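Local coordinates for protein histidine kinase (Caulobacter vibrioides, PDB 6TNE) that probably receives a phosphoryl group through its CheY-like receiver domain, as part of a hybrid histidine kinase, at residues A[108-111]-A[112-116]. Numbering follows the deposited sequence.
Sequences KTLA and ERVKQ
The C-terminal helix of the receiver domain, residues 107-118, makes successive turns here, and each carbonyl oxygen of 108-111 accepts a hydrogen bond from the N-H four residues on. Glu112 N donates to Lys108 O at 3.0 Å and Arg113 N to Thr109 O at 2.9 Å; Val114 N to Leu110 O and Lys115 N to Ala111 O continue the alpha-helical pattern, all four with N-H...O angles between 158° and 166°.

On the buried face, Leu110 and Val114 are one turn apart, and Leu110 CD1 meets Val114 CG2 at 4.2 Å. In Val114, CG1 is anti to the backbone N while CG2 lies beside it, bringing CG2 to 3.2 Å from Leu110 O. Apolar side chains suit this buried face, because in the CheY-like fold, a five-stranded parallel sheet with strand order 2-1-3-4-5, the last helix packs back on the strands. Both residues touch Met78 of strand 77-81, Leu110 also reaches Leu101 of strand 98-102, and Val114 extends to Leu49 and Ile51 of strand 49-53.

A second pair, Thr109 and Arg113, runs side by side in the same direction. Thr109 CG2 approaches Arg113 NE obliquely at 4.1 Å, while Thr109 OG1 turns to a hydrogen bond with Asp106, just ahead of the helix. Threonine suits the place in offering a hydroxyl to the Asp106 carboxylate while its methyl rests loosely beside the arginine. With chi1 at -56°, Arg113 CG lies beside its own backbone N and 3.2 Å from Thr109 O; the bend at chi2 then redirects the rest of the chain. Both side chains also touch Leu101.

Lys108 and Glu112 occupy the exposed face, where long charged chains can remain hydrated. Their charged ends, Lys108 NZ and Glu112 OE2, stay 6.5 Å apart, so any attraction is probably modest.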
ATOM      1  N   LYS A 108      -9.678  -3.452  12.011  1.00 24.16           N
ATOM      2  CA  LYS A 108     -10.593  -4.518  11.628  1.00 25.54           C
ATOM      3  C   LYS A 108     -10.996  -4.363  10.172  1.00 23.99           C
ATOM      4  O   LYS A 108     -10.973  -5.330   9.401  1.00 25.16           O
ATOM      5  CB  LYS A 108     -11.824  -4.504  12.536  1.00 28.14           C
ATOM      6  CG  LYS A 108     -12.863  -5.580  12.131  1.00 36.63           C
ATOM      7  CD  LYS A 108     -14.026  -5.705  13.142  1.00 46.07           C
ATOM      8  CE  LYS A 108     -15.099  -6.696  12.640  1.00 49.72           C
ATOM      9  NZ  LYS A 108     -16.043  -7.186  13.708  1.00 43.57           N
ATOM     10  N   THR A 109     -11.307  -3.129   9.762  1.00 23.28           N
ATOM     11  CA  THR A 109     -11.712  -2.892   8.389  1.00 25.17           C
ATOM     12  C   THR A 109     -10.525  -3.037   7.453  1.00 20.18           C
ATOM     13  O   THR A 109     -10.651  -3.643   6.379  1.00 20.97           O
ATOM     14  CB  THR A 109     -12.330  -1.504   8.257  1.00 25.82           C
ATOM     15  OG1 THR A 109     -13.405  -1.406   9.197  1.00 28.77           O
ATOM     16  CG2 THR A 109     -12.862  -1.313   6.827  1.00 28.54           C
ATOM     17  N   LEU A 110      -9.355  -2.511   7.841  1.00 19.33           N
ATOM     18  CA  LEU A 110      -8.175  -2.669   6.991  1.00 17.40           C
ATOM     19  C   LEU A 110      -7.894  -4.148   6.736  1.00 17.70           C
ATOM     20  O   LEU A 110      -7.658  -4.575   5.589  1.00 17.60           O
ATOM     21  CB  LEU A 110      -6.958  -2.013   7.644  1.00 21.78           C
ATOM     22  CG  LEU A 110      -5.619  -2.172   6.904  1.00 21.88           C
ATOM     23  CD1 LEU A 110      -5.676  -1.449   5.577  1.00 24.98           C
ATOM     24  CD2 LEU A 110      -4.477  -1.692   7.799  1.00 24.11           C
ATOM     25  N   ALA A 111      -7.863  -4.948   7.809  1.00 18.86           N
ATOM     26  CA  ALA A 111      -7.572  -6.373   7.664  1.00 21.88           C
ATOM     27  C   ALA A 111      -8.614  -7.075   6.794  1.00 20.04           C
ATOM     28  O   ALA A 111      -8.282  -7.942   5.971  1.00 21.40           O
ATOM     29  CB  ALA A 111      -7.454  -7.013   9.043  1.00 22.72           C
ATOM     30  N   GLU A 112      -9.885  -6.729   6.971  1.00 22.62           N
ATOM     31  CA  GLU A 112     -10.936  -7.304   6.140  1.00 25.70           C
ATOM     32  C   GLU A 112     -10.706  -6.990   4.660  1.00 22.63           C
ATOM     33  O   GLU A 112     -10.852  -7.869   3.808  1.00 23.05           O
ATOM     34  CB  GLU A 112     -12.250  -6.706   6.603  1.00 28.57           C
ATOM     35  CG  GLU A 112     -13.481  -7.076   5.872  1.00 37.03           C
ATOM     36  CD  GLU A 112     -14.715  -6.610   6.645  1.00 46.53           C
ATOM     37  OE1 GLU A 112     -15.820  -7.111   6.368  1.00 49.98           O
ATOM     38  OE2 GLU A 112     -14.574  -5.741   7.533  1.00 51.14           O
ATOM     39  N   ARG A 113     -10.401  -5.728   4.335  1.00 21.49           N
ATOM     40  CA  ARG A 113     -10.182  -5.345   2.935  1.00 23.53           C
ATOM     41  C   ARG A 113      -8.925  -5.979   2.356  1.00 20.49           C
ATOM     42  O   ARG A 113      -8.919  -6.394   1.197  1.00 22.07           O
ATOM     43  CB  ARG A 113     -10.089  -3.829   2.795  1.00 23.43           C
ATOM     44  CG  ARG A 113     -11.277  -3.084   3.323  1.00 27.84           C
ATOM     45  CD  ARG A 113     -12.547  -3.273   2.514  1.00 34.33           C
ATOM     46  NE  ARG A 113     -13.399  -2.136   2.839  1.00 37.45           N
ATOM     47  CZ  ARG A 113     -13.236  -0.936   2.290  1.00 36.63           C
ATOM     48  NH1 ARG A 113     -12.276  -0.738   1.371  1.00 33.39           N
ATOM     49  NH2 ARG A 113     -14.014   0.074   2.663  1.00 39.70           N
ATOM     50  N   VAL A 114      -7.864  -6.088   3.150  1.00 20.98           N
ATOM     51  CA  VAL A 114      -6.663  -6.750   2.648  1.00 20.87           C
ATOM     52  C   VAL A 114      -6.995  -8.194   2.303  1.00 20.90           C
ATOM     53  O   VAL A 114      -6.640  -8.714   1.236  1.00 21.43           O
ATOM     54  CB  VAL A 114      -5.542  -6.678   3.697  1.00 21.13           C
ATOM     55  CG1 VAL A 114      -4.412  -7.616   3.353  1.00 21.54           C
ATOM     56  CG2 VAL A 114      -5.022  -5.255   3.822  1.00 21.00           C
ATOM     57  N   LYS A 115      -7.684  -8.868   3.226  1.00 23.30           N
ATOM     58  CA  LYS A 115      -8.060 -10.257   2.987  1.00 25.37           C
ATOM     59  C   LYS A 115      -8.929 -10.402   1.736  1.00 25.30           C
ATOM     60  O   LYS A 115      -8.716 -11.307   0.912  1.00 26.88           O
ATOM     61  CB  LYS A 115      -8.827 -10.757   4.210  1.00 27.45           C
ATOM     62  CG  LYS A 115      -9.060 -12.259   4.220  1.00 36.89           C
ATOM     63  CD  LYS A 115      -9.456 -12.747   5.619  1.00 45.94           C
ATOM     64  CE  LYS A 115     -10.946 -12.878   5.757  1.00 52.07           C
ATOM     65  NZ  LYS A 115     -11.438 -14.121   5.085  1.00 52.26           N
ATOM     66  N   GLN A 116      -9.917  -9.527   1.577  1.00 25.35           N
ATOM     67  CA  GLN A 116     -10.787  -9.588   0.407  1.00 28.30           C
ATOM     68  C   GLN A 116      -9.992  -9.427  -0.887  1.00 26.74           C
ATOM     69  O   GLN A 116     -10.160 -10.205  -1.832  1.00 29.55           O
ATOM     70  CB  GLN A 116     -11.846  -8.496   0.542  1.00 31.87           C
ATOM     71  CG  GLN A 116     -13.085  -8.719  -0.246  1.00 38.74           C
ATOM     72  CD  GLN A 116     -12.944  -8.191  -1.630  1.00 49.00           C
ATOM     73  OE1 GLN A 116     -12.511  -7.053  -1.825  1.00 49.44           O
ATOM     74  NE2 GLN A 116     -13.287  -9.018  -2.621  1.00 49.52           N
TER